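Local coordinates for protein CopC (Methylosinus trichosporium OB3b, PDB 5ICU) that binds copper(II) on a small cupredoxin-like beta-sandwich of the CopC family and probably carries copper in the periplasm, at residues V5-S10 with G89-T94; K12-A17 with T94-E99; V22-G27 with V75-L80; Y34-I39 with V47-K52. All coordinates share one frame; numbering follows the deposited sequence.

Contact 1. Residues V5-S10 with G89-T94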
loop_
_atom_site.group_PDB
_atom_site.type_symbol
_atom_site.label_atom_id
_atom_site.label_comp_id
_atom_site.label_asym_id
_atom_site.label_seq_id
_atom_site.Cartn_x
_atom_site.Cartn_y
_atom_site.Cartn_z
ATOM N N VAL A 5 8.922 3.019 -6.399
ATOM C CA VAL A 5 10.034 3.904 -6.038
ATOM C C VAL A 5 9.836 4.668 -4.762
ATOM O O VAL A 5 10.808 5.185 -4.224
ATOM C CB VAL A 5 10.421 4.865 -7.182
ATOM C CG1 VAL A 5 10.866 4.079 -8.413
ATOM C CG2 VAL A 5 9.305 5.852 -7.487
ATOM N N ASP A 6 8.623 4.754 -4.261
ATOM C CA ASP A 6 8.359 5.377 -2.957
ATOM C C ASP A 6 7.062 4.858 -2.401
ATOM O O ASP A 6 6.186 4.507 -3.141
ATOM C CB ASP A 6 8.307 6.912 -3.085
ATOM C CG ASP A 6 8.639 7.635 -1.771
ATOM O OD1 ASP A 6 9.013 7.006 -0.767
ATOM O OD2 ASP A 6 8.508 8.872 -1.779
ATOM N N ALA A 7 6.918 4.862 -1.086
ATOM C CA ALA A 7 5.692 4.423 -0.451
ATOM C C ALA A 7 5.533 5.106 0.887
ATOM O O ALA A 7 6.525 5.426 1.538
ATOM C CB ALA A 7 5.723 2.931 -0.262
ATOM N N SER A 8 4.271 5.281 1.267
ATOM C CA SER A 8 3.883 5.753 2.606
ATOM C C SER A 8 2.739 4.905 3.125
ATOM O O SER A 8 1.712 4.850 2.485
ATOM C CB SER A 8 3.408 7.206 2.533
ATOM O OG SER A 8 2.942 7.612 3.804
ATOM N N PRO A 9 2.865 4.233 4.281
ATOM C CA PRO A 9 4.143 3.996 4.966
ATOM C C PRO A 9 5.155 3.275 4.086
ATOM O O PRO A 9 4.758 2.641 3.124
ATOM C CB PRO A 9 3.732 3.119 6.150
ATOM C CG PRO A 9 2.264 3.260 6.248
ATOM C CD PRO A 9 1.778 3.443 4.870
ATOM N N SER A 10 6.444 3.354 4.352
ATOM C CA SER A 10 7.339 2.499 3.555
ATOM C C SER A 10 7.892 1.339 4.357
ATOM O O SER A 10 7.569 1.173 5.532
ATOM C CB SER A 10 8.443 3.263 2.822
ATOM O OG SER A 10 9.264 3.830 3.799
ATOM N N GLY A 89 4.924 -6.614 -5.792
ATOM C CA GLY A 89 5.873 -6.409 -4.696
ATOM C C GLY A 89 5.097 -6.392 -3.394
ATOM O O GLY A 89 3.894 -6.614 -3.337
ATOM N N LYS A 90 5.824 -6.149 -2.315
ATOM C CA LYS A 90 5.304 -6.278 -0.965
ATOM C C LYS A 90 6.305 -5.729 0.048
ATOM O O LYS A 90 7.497 -5.803 -0.184
ATOM C CB LYS A 90 4.901 -7.710 -0.624
ATOM C CG LYS A 90 6.023 -8.749 -0.594
ATOM C CD LYS A 90 6.496 -9.147 -1.986
ATOM C CE LYS A 90 7.403 -10.338 -1.971
ATOM N NZ LYS A 90 7.916 -10.626 -3.332
ATOM N N TYR A 91 5.783 -5.203 1.134
ATOM C CA TYR A 91 6.639 -4.758 2.240
ATOM C C TYR A 91 5.864 -4.716 3.535
ATOM O O TYR A 91 4.650 -4.736 3.504
ATOM C CB TYR A 91 7.258 -3.387 1.934
ATOM C CG TYR A 91 6.234 -2.247 1.824
ATOM C CD1 TYR A 91 5.816 -1.537 2.958
ATOM C CD2 TYR A 91 5.683 -1.850 0.601
ATOM C CE1 TYR A 91 4.866 -0.518 2.854
ATOM C CE2 TYR A 91 4.766 -0.844 0.502
ATOM C CZ TYR A 91 4.364 -0.158 1.630
ATOM O OH TYR A 91 3.460 0.875 1.537
ATOM N N GLU A 92 6.578 -4.653 4.649
ATOM C CA GLU A 92 5.972 -4.659 5.966
ATOM C C GLU A 92 6.030 -3.271 6.579
ATOM O O GLU A 92 6.935 -2.495 6.290
ATOM C CB GLU A 92 6.696 -5.672 6.848
ATOM C CG GLU A 92 6.159 -5.872 8.258
ATOM C CD GLU A 92 6.827 -5.056 9.350
ATOM O OE1 GLU A 92 7.953 -4.535 9.183
ATOM O OE2 GLU A 92 6.215 -4.932 10.420
ATOM N N PHE A 93 5.057 -2.967 7.436
ATOM C CA PHE A 93 5.152 -1.783 8.322
ATOM C C PHE A 93 4.446 -2.119 9.613
ATOM O O PHE A 93 3.701 -3.063 9.676
ATOM C CB PHE A 93 4.613 -0.508 7.685
ATOM C CG PHE A 93 3.125 -0.455 7.585
ATOM C CD1 PHE A 93 2.471 -1.008 6.525
ATOM C CD2 PHE A 93 2.360 0.169 8.584
ATOM C CE1 PHE A 93 1.099 -0.951 6.427
ATOM C CE2 PHE A 93 0.998 0.225 8.496
ATOM C CZ PHE A 93 0.341 -0.332 7.425
ATOM N N THR A 94 4.722 -1.321 10.648
ATOM C CA THR A 94 4.144 -1.545 11.972
ATOM C C THR A 94 3.415 -0.319 12.462
ATOM O O THR A 94 3.908 0.804 12.318
ATOM C CB THR A 94 5.243 -1.924 12.974
ATOM O OG1 THR A 94 5.895 -3.139 12.554
ATOM C CG2 THR A 94 4.621 -2.169 14.345
#

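Contact 2. Residues K12-A17 with T94-E99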
loop_
_atom_site.group_PDB
_atom_site.type_symbol
_atom_site.label_atom_id
_atom_site.label_comp_id
_atom_site.label_asym_id
_atom_site.label_seq_id
_atom_site.Cartn_x
_atom_site.Cartn_y
_atom_site.Cartn_z
ATOM N N LYS A 12 9.437 -1.303 6.494
ATOM C CA LYS A 12 9.964 -1.353 7.860
ATOM C C LYS A 12 9.682 -0.108 8.707
ATOM O O LYS A 12 10.206 0.020 9.814
ATOM C CB LYS A 12 11.438 -1.805 7.866
ATOM C CG LYS A 12 11.551 -3.206 7.255
ATOM C CD LYS A 12 12.915 -3.756 7.047
ATOM C CE LYS A 12 12.819 -5.192 6.549
ATOM N NZ LYS A 12 14.144 -5.715 6.106
ATOM N N ASP A 13 8.810 0.785 8.229
ATOM C CA ASP A 13 8.419 1.969 9.013
ATOM C C ASP A 13 7.583 1.528 10.198
ATOM O O ASP A 13 6.822 0.578 10.136
ATOM C CB ASP A 13 7.560 2.971 8.218
ATOM C CG ASP A 13 8.367 3.835 7.254
ATOM O OD1 ASP A 13 9.640 3.869 7.257
ATOM O OD2 ASP A 13 7.683 4.552 6.487
ATOM N N HIS A 14 7.759 2.282 11.275
ATOM C CA HIS A 14 6.804 2.315 12.369
ATOM C C HIS A 14 6.072 3.617 12.311
ATOM O O HIS A 14 6.714 4.682 12.260
ATOM C CB HIS A 14 7.534 2.217 13.691
ATOM C CG HIS A 14 8.068 0.858 13.958
ATOM N ND1 HIS A 14 7.618 0.056 14.981
ATOM C CD2 HIS A 14 8.977 0.119 13.291
ATOM C CE1 HIS A 14 8.248 -1.098 14.958
ATOM N NE2 HIS A 14 9.074 -1.088 13.923
ATOM N N VAL A 15 4.752 3.564 12.401
ATOM C CA VAL A 15 3.903 4.739 12.385
ATOM C C VAL A 15 3.220 4.777 13.741
ATOM O O VAL A 15 2.971 3.744 14.347
ATOM C CB VAL A 15 2.912 4.787 11.197
ATOM C CG1 VAL A 15 3.710 4.842 9.893
ATOM C CG2 VAL A 15 1.953 3.612 11.204
ATOM N N ALA A 16 2.930 5.986 14.195
ATOM C CA ALA A 16 2.420 6.212 15.545
ATOM C C ALA A 16 0.934 6.019 15.665
ATOM O O ALA A 16 0.393 6.018 16.779
ATOM C CB ALA A 16 2.788 7.622 15.952
ATOM N N ALA A 17 0.255 5.929 14.531
ATOM C CA ALA A 17 -1.174 5.742 14.483
ATOM C C ALA A 17 -1.545 5.087 13.174
ATOM O O ALA A 17 -0.721 5.041 12.260
ATOM C CB ALA A 17 -1.873 7.068 14.605
ATOM N N THR A 94 4.722 -1.321 10.648
ATOM C CA THR A 94 4.144 -1.545 11.972
ATOM C C THR A 94 3.415 -0.319 12.462
ATOM O O THR A 94 3.908 0.804 12.318
ATOM C CB THR A 94 5.243 -1.924 12.974
ATOM O OG1 THR A 94 5.895 -3.139 12.554
ATOM C CG2 THR A 94 4.621 -2.169 14.345
ATOM N N VAL A 95 2.209 -0.560 12.984
ATOM C CA VAL A 95 1.429 0.464 13.713
ATOM C C VAL A 95 1.783 0.302 15.171
ATOM O O VAL A 95 1.480 -0.706 15.781
ATOM C CB VAL A 95 -0.077 0.283 13.485
ATOM C CG1 VAL A 95 -0.872 1.319 14.256
ATOM C CG2 VAL A 95 -0.406 0.376 11.988
ATOM N N ASP A 96 2.477 1.300 15.696
ATOM C CA ASP A 96 2.794 1.361 17.131
ATOM C C ASP A 96 1.622 1.925 17.944
ATOM O O ASP A 96 0.831 2.685 17.438
ATOM C CB ASP A 96 3.974 2.314 17.368
ATOM C CG ASP A 96 5.302 1.852 16.832
ATOM O OD1 ASP A 96 5.467 0.654 16.608
ATOM O OD2 ASP A 96 6.184 2.741 16.695
ATOM N N PRO A 97 1.544 1.579 19.237
ATOM C CA PRO A 97 0.607 2.256 20.131
ATOM C C PRO A 97 1.073 3.693 20.399
ATOM O O PRO A 97 2.255 3.988 20.436
ATOM C CB PRO A 97 0.661 1.410 21.406
ATOM C CG PRO A 97 2.010 0.796 21.368
ATOM C CD PRO A 97 2.373 0.596 19.944
ATOM N N HIS A 98 0.104 4.577 20.541
ATOM C CA HIS A 98 0.372 5.948 20.995
ATOM C C HIS A 98 -0.274 6.243 22.344
ATOM O O HIS A 98 -0.273 7.394 22.806
ATOM C CB HIS A 98 -0.054 7.010 19.961
ATOM C CG HIS A 98 -1.460 6.884 19.520
ATOM N ND1 HIS A 98 -1.782 6.322 18.306
ATOM C CD2 HIS A 98 -2.626 7.227 20.109
ATOM C CE1 HIS A 98 -3.098 6.278 18.196
ATOM N NE2 HIS A 98 -3.630 6.834 19.258
ATOM N N GLU A 99 -0.847 5.216 22.961
ATOM C CA GLU A 99 -1.499 5.293 24.256
ATOM C C GLU A 99 -1.659 3.860 24.725
ATOM O O GLU A 99 -1.462 2.916 23.950
ATOM C CB GLU A 99 -2.864 6.031 24.153
ATOM C CG GLU A 99 -3.903 5.293 23.312
ATOM C CD GLU A 99 -5.122 6.098 22.981
ATOM O OE1 GLU A 99 -5.345 7.051 23.693
ATOM O OE2 GLU A 99 -5.774 5.784 21.943
#

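Contact 3. Residues V22-G27 with V75-L80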
loop_
_atom_site.group_PDB
_atom_site.type_symbol
_atom_site.label_atom_id
_atom_site.label_comp_id
_atom_site.label_asym_id
_atom_site.label_seq_id
_atom_site.Cartn_x
_atom_site.Cartn_y
_atom_site.Cartn_z
ATOM N N VAL A 22 -2.606 4.137 2.254
ATOM C CA VAL A 22 -1.332 3.681 1.722
ATOM C C VAL A 22 -1.157 4.395 0.400
ATOM O O VAL A 22 -2.082 4.375 -0.426
ATOM C CB VAL A 22 -1.319 2.165 1.520
ATOM C CG1 VAL A 22 -0.088 1.709 0.730
ATOM C CG2 VAL A 22 -1.391 1.453 2.840
ATOM N N LYS A 23 -0.017 5.034 0.210
ATOM C CA LYS A 23 0.321 5.757 -1.015
ATOM C C LYS A 23 1.520 5.121 -1.645
ATOM O O LYS A 23 2.579 5.013 -1.011
ATOM C CB LYS A 23 0.677 7.222 -0.722
ATOM C CG LYS A 23 -0.379 7.981 -0.001
ATOM C CD LYS A 23 -0.114 9.472 0.128
ATOM C CE LYS A 23 -0.452 10.072 1.482
ATOM N NZ LYS A 23 -1.079 11.424 1.353
ATOM N N LEU A 24 1.412 4.722 -2.907
ATOM C CA LEU A 24 2.529 4.133 -3.634
ATOM C C LEU A 24 2.857 4.955 -4.851
ATOM O O LEU A 24 1.944 5.423 -5.534
ATOM C CB LEU A 24 2.140 2.721 -4.069
ATOM C CG LEU A 24 1.686 1.722 -3.010
ATOM C CD1 LEU A 24 1.436 0.361 -3.643
ATOM C CD2 LEU A 24 2.684 1.565 -1.896
ATOM N N ARG A 25 4.144 5.133 -5.142
ATOM C CA ARG A 25 4.595 5.827 -6.352
ATOM C C ARG A 25 5.553 4.917 -7.072
ATOM O O ARG A 25 6.422 4.263 -6.454
ATOM C CB ARG A 25 5.268 7.159 -5.997
ATOM C CG ARG A 25 5.779 7.907 -7.195
ATOM C CD ARG A 25 6.062 9.363 -6.922
ATOM N NE ARG A 25 7.116 9.542 -5.943
ATOM C CZ ARG A 25 8.433 9.547 -6.210
ATOM N NH1 ARG A 25 8.891 9.385 -7.453
ATOM N NH2 ARG A 25 9.309 9.745 -5.220
ATOM N N PHE A 26 5.387 4.854 -8.393
ATOM C CA PHE A 26 6.099 3.939 -9.276
ATOM C C PHE A 26 7.009 4.714 -10.213
ATOM O O PHE A 26 6.849 5.921 -10.401
ATOM C CB PHE A 26 5.106 3.043 -10.018
ATOM C CG PHE A 26 4.247 2.220 -9.107
ATOM C CD1 PHE A 26 3.078 2.728 -8.575
ATOM C CD2 PHE A 26 4.638 0.958 -8.723
ATOM C CE1 PHE A 26 2.307 1.988 -7.687
ATOM C CE2 PHE A 26 3.888 0.230 -7.835
ATOM C CZ PHE A 26 2.727 0.758 -7.307
ATOM N N GLY A 27 7.916 3.994 -10.860
ATOM C CA GLY A 27 8.836 4.582 -11.806
ATOM C C GLY A 27 8.298 4.869 -13.179
ATOM O O GLY A 27 9.012 5.472 -14.017
ATOM N N VAL A 75 1.866 -4.760 3.154
ATOM C CA VAL A 75 1.264 -4.209 1.972
ATOM C C VAL A 75 1.776 -5.030 0.831
ATOM O O VAL A 75 2.993 -5.122 0.655
ATOM C CB VAL A 75 1.691 -2.739 1.777
ATOM C CG1 VAL A 75 1.165 -2.246 0.437
ATOM C CG2 VAL A 75 1.199 -1.862 2.929
ATOM N N LYS A 76 0.867 -5.590 0.034
ATOM C CA LYS A 76 1.282 -6.213 -1.224
ATOM C C LYS A 76 0.604 -5.512 -2.359
ATOM O O LYS A 76 -0.449 -4.926 -2.193
ATOM C CB LYS A 76 1.035 -7.717 -1.240
ATOM C CG LYS A 76 -0.400 -8.178 -1.201
ATOM C CD LYS A 76 -0.535 -9.702 -1.253
ATOM C CE LYS A 76 -1.974 -10.166 -1.458
ATOM N NZ LYS A 76 -2.093 -11.659 -1.486
ATOM N N PHE A 77 1.211 -5.576 -3.526
ATOM C CA PHE A 77 0.675 -4.880 -4.701
ATOM C C PHE A 77 0.962 -5.660 -5.953
ATOM O O PHE A 77 1.978 -6.305 -6.058
ATOM C CB PHE A 77 1.135 -3.427 -4.790
ATOM C CG PHE A 77 2.618 -3.263 -4.803
ATOM C CD1 PHE A 77 3.307 -3.112 -3.602
ATOM C CD2 PHE A 77 3.377 -3.266 -5.985
ATOM C CE1 PHE A 77 4.674 -2.994 -3.562
ATOM C CE2 PHE A 77 4.759 -3.127 -5.946
ATOM C CZ PHE A 77 5.397 -3.025 -4.732
ATOM N N ARG A 78 0.045 -5.535 -6.915
ATOM C CA ARG A 78 0.214 -6.190 -8.187
ATOM C C ARG A 78 -0.393 -5.253 -9.217
ATOM O O ARG A 78 -1.629 -5.094 -9.267
ATOM C CB ARG A 78 -0.491 -7.525 -8.130
ATOM C CG ARG A 78 -0.114 -8.475 -9.339
ATOM C CD ARG A 78 -0.537 -9.919 -9.107
ATOM N NE ARG A 78 -0.210 -10.766 -10.263
ATOM C CZ ARG A 78 -0.929 -10.868 -11.378
ATOM N NH1 ARG A 78 -2.046 -10.199 -11.533
ATOM N NH2 ARG A 78 -0.511 -11.657 -12.373
ATOM N N VAL A 79 0.465 -4.557 -9.962
ATOM C CA VAL A 79 0.046 -3.450 -10.797
ATOM C C VAL A 79 0.268 -3.772 -12.252
ATOM O O VAL A 79 1.190 -4.515 -12.595
ATOM C CB VAL A 79 0.769 -2.126 -10.404
ATOM C CG1 VAL A 79 0.513 -1.807 -8.929
ATOM C CG2 VAL A 79 2.264 -2.169 -10.691
ATOM N N LEU A 80 -0.569 -3.167 -13.090
ATOM C CA LEU A 80 -0.360 -3.227 -14.558
ATOM C C LEU A 80 0.310 -1.941 -14.991
ATOM O O LEU A 80 -0.259 -0.877 -14.865
ATOM C CB LEU A 80 -1.692 -3.445 -15.292
ATOM C CG LEU A 80 -1.527 -3.570 -16.822
ATOM C CD1 LEU A 80 -0.672 -4.714 -17.232
ATOM C CD2 LEU A 80 -2.872 -3.623 -17.456
#

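Contact 4. Residues Y34-I39 with V47-K52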
loop_
_atom_site.group_PDB
_atom_site.type_symbol
_atom_site.label_atom_id
_atom_site.label_comp_id
_atom_site.label_asym_id
_atom_site.label_seq_id
_atom_site.Cartn_x
_atom_site.Cartn_y
_atom_site.Cartn_z
ATOM N N TYR A 34 -6.698 -1.666 -13.314
ATOM C CA TYR A 34 -6.096 -3.006 -13.416
ATOM C C TYR A 34 -4.925 -3.134 -12.463
ATOM O O TYR A 34 -4.003 -3.903 -12.693
ATOM C CB TYR A 34 -5.661 -3.291 -14.856
ATOM C CG TYR A 34 -6.802 -3.424 -15.795
ATOM C CD1 TYR A 34 -7.463 -4.653 -15.928
ATOM C CD2 TYR A 34 -7.316 -2.343 -16.497
ATOM C CE1 TYR A 34 -8.520 -4.794 -16.784
ATOM C CE2 TYR A 34 -8.413 -2.476 -17.320
ATOM C CZ TYR A 34 -9.005 -3.718 -17.485
ATOM O OH TYR A 34 -10.061 -3.886 -18.357
ATOM N N SER A 35 -5.007 -2.460 -11.323
ATOM C CA SER A 35 -3.962 -2.559 -10.272
ATOM C C SER A 35 -4.616 -2.907 -8.947
ATOM O O SER A 35 -5.742 -2.508 -8.672
ATOM C CB SER A 35 -3.182 -1.251 -10.206
ATOM O OG SER A 35 -2.452 -1.072 -11.414
ATOM N N SER A 36 -3.869 -3.586 -8.096
ATOM C CA SER A 36 -4.373 -4.090 -6.832
ATOM C C SER A 36 -3.350 -3.797 -5.732
ATOM O O SER A 36 -2.147 -4.011 -5.924
ATOM C CB SER A 36 -4.591 -5.582 -6.907
ATOM O OG SER A 36 -5.045 -6.116 -5.680
ATOM N N ILE A 37 -3.840 -3.297 -4.594
ATOM C CA ILE A 37 -3.059 -3.145 -3.376
ATOM C C ILE A 37 -3.878 -3.854 -2.308
ATOM O O ILE A 37 -5.091 -3.651 -2.213
ATOM C CB ILE A 37 -2.847 -1.666 -2.978
ATOM C CG1 ILE A 37 -2.317 -0.844 -4.147
ATOM C CG2 ILE A 37 -1.910 -1.589 -1.783
ATOM C CD1 ILE A 37 -2.335 0.648 -3.924
ATOM N N SER A 38 -3.179 -4.601 -1.465
ATOM C CA SER A 38 -3.815 -5.291 -0.347
ATOM C C SER A 38 -3.039 -5.038 0.930
ATOM O O SER A 38 -1.823 -4.941 0.919
ATOM C CB SER A 38 -3.830 -6.808 -0.536
ATOM O OG SER A 38 -4.533 -7.163 -1.710
ATOM N N ILE A 39 -3.745 -4.947 2.055
ATOM C CA ILE A 39 -3.124 -4.976 3.370
ATOM C C ILE A 39 -3.470 -6.267 4.032
ATOM O O ILE A 39 -4.649 -6.646 4.107
ATOM C CB ILE A 39 -3.627 -3.796 4.239
ATOM C CG1 ILE A 39 -3.310 -2.446 3.568
ATOM C CG2 ILE A 39 -3.045 -3.865 5.646
ATOM C CD1 ILE A 39 -3.885 -1.254 4.291
ATOM N N VAL A 47 -7.057 -7.687 5.077
ATOM C CA VAL A 47 -7.765 -6.587 5.763
ATOM C C VAL A 47 -8.593 -5.787 4.758
ATOM O O VAL A 47 -9.779 -5.506 4.991
ATOM C CB VAL A 47 -6.770 -5.678 6.490
ATOM C CG1 VAL A 47 -7.492 -4.498 7.147
ATOM C CG2 VAL A 47 -6.027 -6.479 7.582
ATOM N N VAL A 48 -7.956 -5.392 3.649
ATOM C CA VAL A 48 -8.609 -4.587 2.621
ATOM C C VAL A 48 -7.829 -4.733 1.331
ATOM O O VAL A 48 -6.622 -4.968 1.375
ATOM C CB VAL A 48 -8.699 -3.075 3.044
ATOM C CG1 VAL A 48 -7.357 -2.449 3.252
ATOM C CG2 VAL A 48 -9.546 -2.295 2.044
ATOM N N GLU A 49 -8.533 -4.654 0.223
ATOM C CA GLU A 49 -7.926 -4.622 -1.116
ATOM C C GLU A 49 -8.544 -3.495 -1.905
ATOM O O GLU A 49 -9.725 -3.195 -1.762
ATOM C CB GLU A 49 -8.162 -5.963 -1.851
ATOM C CG GLU A 49 -7.452 -6.076 -3.197
ATOM C CD GLU A 49 -8.130 -5.384 -4.376
ATOM O OE1 GLU A 49 -9.354 -5.112 -4.350
ATOM O OE2 GLU A 49 -7.427 -5.035 -5.355
ATOM N N GLY A 50 -7.751 -2.876 -2.757
ATOM C CA GLY A 50 -8.279 -1.928 -3.741
ATOM C C GLY A 50 -7.192 -1.108 -4.372
ATOM O O GLY A 50 -6.015 -1.480 -4.268
ATOM N N ALA A 51 -7.542 -0.023 -5.062
ATOM C CA ALA A 51 -6.577 0.895 -5.670
ATOM C C ALA A 51 -7.324 2.038 -6.300
ATOM O O ALA A 51 -8.346 1.839 -6.963
ATOM C CB ALA A 51 -5.727 0.192 -6.728
ATOM N N LYS A 52 -6.835 3.253 -6.071
ATOM C CA LYS A 52 -7.386 4.380 -6.830
ATOM C C LYS A 52 -6.259 5.253 -7.310
ATOM O O LYS A 52 -5.138 5.179 -6.809
ATOM C CB LYS A 52 -8.470 5.141 -6.078
ATOM C CG LYS A 52 -8.065 5.796 -4.847
ATOM C CD LYS A 52 -9.202 6.670 -4.289
ATOM C CE LYS A 52 -10.340 5.878 -3.672
ATOM N NZ LYS A 52 -11.518 6.776 -3.383
HETATM O O HOH W 1 -8.114 -4.134 -7.865
#

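Contact 1. Residues V5-S10 with G89-T94
Y91 sends its phenol ring across to A7, P9 and S10, while F93, two residues further along the same strand, packs against the P9 ring. The first torsion of Y91 puts CG between the backbone N and the carbonyl carbon (chi1 65°), and this turns the ring from CB toward the opposite segment. Beyond CG the two sides of the ring meet different partners. On one side CD1 lies 3.8 Å from the carbonyl carbon of S10, and CE1 comes beside the P9 carbonyl; on the other, CE2 touches the methyl of A7. The ring's far carbon, CZ, is 3.9 Å from A7 CB. At the tip, Y91 OH donates a weak hydrogen bond to P9 O, 2.7 Å away. Alanine suits its place because its short methyl can lie beside the phenol without displacing it. Were Y91 reduced to an alanine, the P9 carbonyl would probably lose its phenolic donor and a gap would be likely to open beside A7. P9 follows a cis peptide bond, and its ring lies over one face of F93: P9 CG stands 3.9 Å from the centroid of the F93 ring, 11° off the normal, a CH-pi contact. A rigid pyrrolidine ring and a flat phenyl match well here. Strand 4-8 belongs to the three-stranded sheet and pairs there with strand 21-26, whereas strand 86-95 pairs with strand 71-80 in the other sheet; the Y91 side chain bridges the two sheets, touching V22 and L24 of strand 21-26 as well as V75 of strand 71-80.

Contact 2. Residues K12-A17 with T94-E99
H14 and T94 stand side by side on one face of a short parallel pairing, and D96 reaches in crosswise to the same imidazole. The T94 CB lies over one face of the H14 ring, 3.8 Å from its centroid and 17° off the normal, a CH-pi contact that threonine's branched carbon suits. The ring edge serves D96: ND1 donates a nearly straight bond (170°) of 2.8 Å to D96 OD1, on the syn side of the carboxylate. Ring and carboxylate planes are turned 44° against each other, yet OD1 stays close to the imidazole plane, so the bond and the T94 face contact together would restrain the rotation of the ring. T94 OG1 is engaged by E92. On the other face of the sheet V15 CG2 meets V95 CG2 at 4.1 Å, two beta-branched chains suited to a strand. Further on, H98 turns its ring edge to A16, with ND1 donating to A16 O at 2.7 Å in the carbonyl plane, while A17 CB rests against the same ring. Along the backbones T94 N bonds to D13 O, V15 N to T94 O and D96 N to V15 O. This parallel edge pairing of strand 14-15 with strand 86-95, after strand 4-8 has run in the other sheet, resembles the switching of the first strand between sheets seen in many immunoglobulin-like sandwiches.

Contact 3. Residues V22-G27 with V75-L80
This is packing between the two sheets of the beta-sandwich: V22, L24 and F26 of one strand face V75, F77 and V79 of the other across the buried core. The strand axes pass 10.1 Å apart and run 44° from parallel, so the two backbones are too far apart to pair and meet through side chains. At one end V22 CG1 and V75 CG1 meet tip to tip at 4.2 Å, small branched groups suited to the place where the backbones come nearest. In the middle F77 CG lies between its backbone N and carbonyl carbon (chi1 57°), which sets the ring where L24 and F26 both reach it. L24 leans obliquely against it, CD1 3.9 Å from F77 CD1. Toward the other end, where the strands have separated, the longer phenylalanine F26 spans the gap. It turns its edge to the face of F77 in an offset edge-to-face pair, centroids 5.8 Å apart, while its CZ carries on to V79 CG1 at 3.8 Å. The alternate residues K23, R25, K76 and R78 are exposed, the usual alternation of a two-layer fold. L61 of strand 60-64 packs on both F26 and V79, and L4 of strand 4-8 on both L24 and F77, from the two strands that border strand 21-26.

Contact 4. Residues Y34-I39 with V47-K52
I39 and V48 pack side by side in a beta-hairpin formed by strands 36-40 and 46-50, with a classic bulge where V47 and V48 both face I39. The apolar part is close-knit. I39 CD1 reaches V48 CG1 at 3.8 Å, both on the same face of the sheet; I39 goes on to V22 and I37 to L24, while V48, nearer the edge, touches P66. Backbone bonds link I37 with G50 in both directions, I39 N with V48 O, and V47 N with I39 O, the last made from the extra residue of the bulge. G50 sits in an extended conformation (phi 166°) that glycine takes up far more readily than residues with a side chain. The polar side is that of E49, which is exposed; S38 beside it is buried. E49 bends at its second torsion (chi2 -80°), which carries the carboxylate onward beside its own strand, from opposite S38 to S36; on the way E49 CG passes 3.5 Å from S38 OG. S36, with OG anti to its own N (chi1 178°), donates a short bond of 2.6 Å from OG to E49 OE2, using the anti lone pair of that oxygen. Small serines suit this side, offering hydroxyls without crowding the glutamate. With alanine at S36, the carboxylate would lose its hydroxyl donor, and the end of E49 is likely to be freer to swing toward solvent. A second donor meets the same oxygen: a water donates both to E49 OE2 at 2.8 Å and to S35 O at 3.0 Å.

Contact 3 joins the middles of the two sheets, and contacts 1 and 4 adjoin it, each with its centre about 9 Å from that of contact 3. Contact 1 meets it through probable hydrogen bonds in both sheets, V5 N to R25 O and Y91 O to V75 N, each 2.8 Å; contact 4 does so through K76 O and S38 N, also 2.8 Å. Contact 2 shares T94 with contact 1 and lies farther out, its centre about 21 Å from those of contacts 3 and 4. The copper ion, bound by H1, D83 and H85, is about 10 Å from the V79 side chain of contact 3 and about 13 Å from that of S35 in contact 4.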